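Local coordinates for Mlr3007 protein (Mesorhizobium loti, PDB 3QQM), which probably transfers amino groups between branched-chain amino acids and 2-oxoglutarate, using pyridoxal 5'-phosphate as cofactor, at residues A14-M22 against R39-F49. Sequence-based numbering, arbitrary orientation.
Sequences ADFELIETM and RLYGSAAELGF. With EDO (1,2-ethanediol), chain Q.
The F49 ring carries the methyl CD1 of L18 well over one face, a CH-pi contact, while the backbone oxygen F16 O lies at its edge, 3.3 Å from F49 CZ. F16 and F49 themselves form a strongly offset pair: centroids 5.5 Å apart and planes at 30° leave little ring overlap, and the touch is between F16 CE1 and F49 CZ (3.5 Å). F16 CG sits between its own backbone N and carbonyl carbon (chi1 60°), which swings the ring back toward the helix, where L47 CD1 meets its edge. L18 divides its branches: CD1 reaches the helix backbone at A44 N (3.6 Å) as well as F49, CD2 faces L47, and CB rests on L40 CD1 (3.7 Å).

At the other end, the R39 guanidinium takes the E20 carboxylate side-on at its edge, one nitrogen to each oxygen. The bond from R39 NE to E20 OE2 is 2.8 Å, nearly straight (169°), and uses the syn lone pair; that from R39 NH2 to E20 OE1 is 2.7 Å but tilted out of both planes. R39 runs out anti to its backbone N and bends at chi3, turning this edge to E20. E20 OE1 is also hydrogen-bonded to H36 ND1, while R39 NH1 bonds to a phosphate oxygen of the pyridoxal-phosphate-modified residue at 118 and to P177 O.

Residues 39-47 of the helix run nearly antiparallel to strand residues 17-22, and an apolar seam leads to the two-bond salt bridge. This is consistent with E20 acting as a second-shell residue: its two bonds would hold the guanidinium of the phosphate-binding R39 in one orientation, and its negative charge probably helps balance that arginine's.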
ATOM      1  N   ALA A  14      18.455 -10.813   3.220  1.00 38.05           N
ATOM      2  CA  ALA A  14      18.822 -10.228   4.509  1.00 36.87           C
ATOM      3  C   ALA A  14      17.557 -10.018   5.380  1.00 34.66           C
ATOM      4  O   ALA A  14      16.450 -10.470   5.035  1.00 34.53           O
ATOM      5  CB  ALA A  14      19.566  -8.880   4.292  1.00 36.78           C
ATOM      6  N   ASP A  15      17.726  -9.338   6.508  1.00 32.46           N
ATOM      7  CA  ASP A  15      16.619  -9.032   7.396  1.00 30.06           C
ATOM      8  C   ASP A  15      15.791  -7.960   6.686  1.00 27.74           C
ATOM      9  O   ASP A  15      16.217  -7.426   5.684  1.00 27.58           O
ATOM     10  CB  ASP A  15      17.170  -8.519   8.727  1.00 30.22           C
ATOM     11  CG  ASP A  15      16.130  -8.412   9.799  1.00 29.37           C
ATOM     12  OD1 ASP A  15      14.975  -8.847   9.606  1.00 28.55           O
ATOM     13  OD2 ASP A  15      16.483  -7.908  10.863  1.00 29.95           O
ATOM     14  N   PHE A  16      14.610  -7.642   7.181  1.00 25.60           N
ATOM     15  CA  PHE A  16      13.790  -6.632   6.512  1.00 23.56           C
ATOM     16  C   PHE A  16      13.616  -5.363   7.362  1.00 22.21           C
ATOM     17  O   PHE A  16      13.980  -5.335   8.518  1.00 22.09           O
ATOM     18  CB  PHE A  16      12.435  -7.216   6.159  1.00 22.75           C
ATOM     19  CG  PHE A  16      11.687  -7.690   7.330  1.00 22.59           C
ATOM     20  CD1 PHE A  16      10.907  -6.810   8.068  1.00 21.16           C
ATOM     21  CD2 PHE A  16      11.773  -9.027   7.731  1.00 22.76           C
ATOM     22  CE1 PHE A  16      10.231  -7.247   9.176  1.00 21.82           C
ATOM     23  CE2 PHE A  16      11.083  -9.478   8.835  1.00 22.42           C
ATOM     24  CZ  PHE A  16      10.308  -8.604   9.557  1.00 22.17           C
ATOM     25  N   GLU A  17      13.063  -4.332   6.746  1.00 20.58           N
ATOM     26  CA  GLU A  17      12.798  -3.078   7.392  1.00 20.12           C
ATOM     27  C   GLU A  17      11.323  -2.785   7.272  1.00 18.70           C
ATOM     28  O   GLU A  17      10.655  -3.318   6.392  1.00 17.81           O
ATOM     29  CB  GLU A  17      13.576  -1.937   6.717  1.00 20.26           C
ATOM     30  CG  GLU A  17      15.075  -2.136   6.749  1.00 22.30           C
ATOM     31  CD  GLU A  17      15.865  -1.034   6.048  1.00 23.90           C
ATOM     32  OE1 GLU A  17      15.297   0.013   5.709  1.00 24.63           O
ATOM     33  OE2 GLU A  17      17.074  -1.220   5.862  1.00 25.73           O
ATOM     34  N   LEU A  18      10.802  -1.989   8.196  1.00 17.70           N
ATOM     35  CA  LEU A  18       9.409  -1.560   8.133  1.00 17.04           C
ATOM     36  C   LEU A  18       9.399  -0.278   7.323  1.00 16.63           C
ATOM     37  O   LEU A  18      10.299   0.552   7.451  1.00 16.48           O
ATOM     38  CB  LEU A  18       8.817  -1.342   9.526  1.00 16.88           C
ATOM     39  CG  LEU A  18       8.655  -2.653  10.295  1.00 17.30           C
ATOM     40  CD1 LEU A  18       8.289  -2.419  11.757  1.00 17.31           C
ATOM     41  CD2 LEU A  18       7.600  -3.552   9.591  1.00 16.79           C
ATOM     42  N   ILE A  19       8.369  -0.120   6.513  1.00 16.19           N
ATOM     43  CA  ILE A  19       8.239   1.008   5.621  1.00 16.04           C
ATOM     44  C   ILE A  19       6.868   1.696   5.694  1.00 15.26           C
ATOM     45  O   ILE A  19       5.828   1.052   5.909  1.00 15.03           O
ATOM     46  CB  ILE A  19       8.449   0.497   4.160  1.00 16.48           C
ATOM     47  CG1 ILE A  19       9.844  -0.123   3.999  1.00 17.96           C
ATOM     48  CG2 ILE A  19       8.255   1.607   3.124  1.00 16.24           C
ATOM     49  CD1 ILE A  19      10.963   0.859   4.268  1.00 19.70           C
ATOM     50  N   GLU A  20       6.883   3.010   5.522  1.00 15.11           N
ATOM     51  CA  GLU A  20       5.660   3.837   5.463  1.00 14.83           C
ATOM     52  C   GLU A  20       5.892   4.868   4.364  1.00 14.77           C
ATOM     53  O   GLU A  20       6.931   5.539   4.346  1.00 14.11           O
ATOM     54  CB  GLU A  20       5.341   4.540   6.791  1.00 14.67           C
ATOM     55  CG  GLU A  20       4.927   3.619   7.919  1.00 14.64           C
ATOM     56  CD  GLU A  20       3.572   2.952   7.688  1.00 14.04           C
ATOM     57  OE1 GLU A  20       2.721   3.533   6.941  1.00 14.27           O
ATOM     58  OE2 GLU A  20       3.345   1.864   8.265  1.00 11.59           O
ATOM     59  N   THR A  21       4.922   4.965   3.447  1.00 14.67           N
ATOM     60  CA  THR A  21       4.977   5.888   2.344  1.00 14.85           C
ATOM     61  C   THR A  21       3.761   6.782   2.475  1.00 14.93           C
ATOM     62  O   THR A  21       2.615   6.324   2.359  1.00 14.21           O
ATOM     63  CB  THR A  21       4.998   5.146   1.003  1.00 15.15           C
ATOM     64  OG1 THR A  21       6.125   4.273   0.983  1.00 15.13           O
ATOM     65  CG2 THR A  21       5.083   6.123  -0.169  1.00 14.51           C
HETATM   66  N   MSE A  22       4.029   8.070   2.660  1.00 15.00           N
HETATM   67  CA  MSE A  22       2.998   9.044   2.907  1.00 15.35           C
HETATM   68  C   MSE A  22       3.074  10.286   2.018  1.00 16.03           C
HETATM   69  O   MSE A  22       4.125  10.594   1.427  1.00 15.79           O
HETATM   70  CB  MSE A  22       3.154   9.523   4.359  1.00 15.41           C
HETATM   71  CG  MSE A  22       3.272   8.394   5.392  1.00 15.19           C
HETATM   72 SE   MSE A  22       3.608   9.019   7.196  0.75 15.14          SE
HETATM   73  CE  MSE A  22       5.339   9.864   6.947  1.00 15.86           C
ATOM     74  N   ARG A  39       0.204   1.999  12.506  1.00 13.84           N
ATOM     75  CA  ARG A  39       0.662   0.794  11.847  1.00 13.86           C
ATOM     76  C   ARG A  39       2.147   0.526  12.102  1.00 13.70           C
ATOM     77  O   ARG A  39       2.502  -0.569  12.464  1.00 13.71           O
ATOM     78  CB  ARG A  39       0.443   0.873  10.346  1.00 13.80           C
ATOM     79  CG  ARG A  39       0.891  -0.411   9.632  1.00 13.87           C
ATOM     80  CD  ARG A  39       0.403  -0.444   8.251  1.00 13.48           C
ATOM     81  NE  ARG A  39       1.013   0.579   7.413  1.00 12.71           N
ATOM     82  CZ  ARG A  39       0.608   0.849   6.175  1.00 12.91           C
ATOM     83  NH1 ARG A  39      -0.465   0.246   5.678  1.00 12.99           N
ATOM     84  NH2 ARG A  39       1.212   1.791   5.458  1.00 12.44           N
ATOM     85  N   LEU A  40       2.995   1.520  11.838  1.00 13.53           N
ATOM     86  CA  LEU A  40       4.435   1.384  12.035  1.00 14.00           C
ATOM     87  C   LEU A  40       4.796   1.017  13.477  1.00 14.32           C
ATOM     88  O   LEU A  40       5.581   0.090  13.718  1.00 14.24           O
ATOM     89  CB  LEU A  40       5.162   2.682  11.658  1.00 13.90           C
ATOM     90  CG  LEU A  40       6.661   2.702  11.914  1.00 14.29           C
ATOM     91  CD1 LEU A  40       7.367   1.632  11.078  1.00 14.52           C
ATOM     92  CD2 LEU A  40       7.207   4.077  11.616  1.00 14.98           C
ATOM     93  N   TYR A  41       4.216   1.723  14.434  1.00 14.77           N
ATOM     94  CA  TYR A  41       4.532   1.442  15.818  1.00 15.64           C
ATOM     95  C   TYR A  41       3.982   0.089  16.257  1.00 15.66           C
ATOM     96  O   TYR A  41       4.641  -0.632  17.027  1.00 15.77           O
ATOM     97  CB  TYR A  41       4.070   2.552  16.737  1.00 16.09           C
ATOM     98  CG  TYR A  41       4.750   3.873  16.504  1.00 17.21           C
ATOM     99  CD1 TYR A  41       6.072   3.932  16.158  1.00 19.10           C
ATOM    100  CD2 TYR A  41       4.116   5.055  16.802  1.00 18.85           C
ATOM    101  CE1 TYR A  41       6.716   5.144  15.989  1.00 20.57           C
ATOM    102  CE2 TYR A  41       4.759   6.274  16.658  1.00 19.86           C
ATOM    103  CZ  TYR A  41       6.058   6.308  16.256  1.00 20.15           C
ATOM    104  OH  TYR A  41       6.715   7.500  16.100  1.00 21.29           O
ATOM    105  N   GLY A  42       2.801  -0.263  15.755  1.00 15.26           N
ATOM    106  CA  GLY A  42       2.179  -1.541  16.083  1.00 15.76           C
ATOM    107  C   GLY A  42       3.033  -2.688  15.538  1.00 15.80           C
ATOM    108  O   GLY A  42       3.333  -3.626  16.257  1.00 16.37           O
ATOM    109  N   SER A  43       3.455  -2.580  14.281  1.00 15.18           N
ATOM    110  CA  SER A  43       4.282  -3.616  13.679  1.00 15.47           C
ATOM    111  C   SER A  43       5.641  -3.724  14.359  1.00 15.77           C
ATOM    112  O   SER A  43       6.100  -4.814  14.622  1.00 16.44           O
ATOM    113  CB  SER A  43       4.464  -3.373  12.180  1.00 14.99           C
ATOM    114  OG  SER A  43       3.233  -3.392  11.524  1.00 15.01           O
ATOM    115  N   ALA A  44       6.264  -2.601  14.681  1.00 15.85           N
ATOM    116  CA  ALA A  44       7.569  -2.645  15.319  1.00 16.43           C
ATOM    117  C   ALA A  44       7.444  -3.406  16.655  1.00 17.35           C
ATOM    118  O   ALA A  44       8.300  -4.236  17.011  1.00 17.50           O
ATOM    119  CB  ALA A  44       8.120  -1.269  15.522  1.00 15.80           C
ATOM    120  N   ALA A  45       6.354  -3.143  17.361  1.00 17.68           N
ATOM    121  CA  ALA A  45       6.092  -3.793  18.608  1.00 18.69           C
ATOM    122  C   ALA A  45       5.869  -5.302  18.411  1.00 19.13           C
ATOM    123  O   ALA A  45       6.414  -6.090  19.153  1.00 19.47           O
ATOM    124  CB  ALA A  45       4.894  -3.161  19.297  1.00 18.73           C
ATOM    125  N   GLU A  46       5.079  -5.698  17.420  1.00 19.21           N
ATOM    126  CA  GLU A  46       4.824  -7.131  17.197  1.00 20.10           C
ATOM    127  C   GLU A  46       6.005  -7.918  16.648  1.00 19.88           C
ATOM    128  O   GLU A  46       6.128  -9.127  16.902  1.00 20.31           O
ATOM    129  CB  GLU A  46       3.718  -7.336  16.180  1.00 20.15           C
ATOM    130  CG  GLU A  46       2.394  -6.803  16.524  1.00 22.76           C
ATOM    131  CD  GLU A  46       1.414  -6.977  15.366  1.00 26.22           C
ATOM    132  OE1 GLU A  46       1.274  -8.148  14.856  1.00 27.82           O
ATOM    133  OE2 GLU A  46       0.785  -5.941  14.988  1.00 28.09           O
ATOM    134  N   LEU A  47       6.833  -7.252  15.858  1.00 19.20           N
ATOM    135  CA  LEU A  47       7.949  -7.913  15.190  1.00 19.44           C
ATOM    136  C   LEU A  47       9.285  -7.846  15.919  1.00 19.82           C
ATOM    137  O   LEU A  47      10.246  -8.441  15.470  1.00 20.31           O
ATOM    138  CB  LEU A  47       8.083  -7.359  13.755  1.00 18.77           C
ATOM    139  CG  LEU A  47       6.887  -7.658  12.853  1.00 18.30           C
ATOM    140  CD1 LEU A  47       7.029  -6.970  11.508  1.00 17.69           C
ATOM    141  CD2 LEU A  47       6.692  -9.189  12.663  1.00 17.65           C
ATOM    142  N   GLY A  48       9.342  -7.108  17.020  1.00 20.25           N
ATOM    143  CA  GLY A  48      10.562  -6.982  17.810  1.00 20.88           C
ATOM    144  C   GLY A  48      11.522  -5.917  17.323  1.00 20.95           C
ATOM    145  O   GLY A  48      12.712  -6.039  17.486  1.00 21.77           O
ATOM    146  N   PHE A  49      11.017  -4.887  16.687  1.00 20.64           N
ATOM    147  CA  PHE A  49      11.884  -3.798  16.214  1.00 20.90           C
ATOM    148  C   PHE A  49      12.096  -2.718  17.288  1.00 21.52           C
ATOM    149  O   PHE A  49      11.148  -2.302  17.936  1.00 21.52           O
ATOM    150  CB  PHE A  49      11.284  -3.146  14.967  1.00 19.87           C
ATOM    151  CG  PHE A  49      11.600  -3.845  13.703  1.00 19.38           C
ATOM    152  CD1 PHE A  49      11.305  -5.189  13.534  1.00 20.09           C
ATOM    153  CD2 PHE A  49      12.127  -3.142  12.639  1.00 19.28           C
ATOM    154  CE1 PHE A  49      11.599  -5.839  12.338  1.00 20.37           C
ATOM    155  CE2 PHE A  49      12.410  -3.772  11.433  1.00 19.43           C
ATOM    156  CZ  PHE A  49      12.141  -5.123  11.277  1.00 19.67           C
TER
HETATM  157  C1  EDO Q 265      17.772   2.034   8.414  1.00 17.64           C
HETATM  158  O1  EDO Q 265      18.458   1.334   7.376  1.00 18.75           O
HETATM  159  C2  EDO Q 265      16.358   2.431   7.977  1.00 17.92           C
HETATM  160  O2  EDO Q 265      16.257   2.724   6.583  1.00 17.66           O
HETATM  161  O   HOH W   1       2.198   3.487   3.051  1.00 13.59           O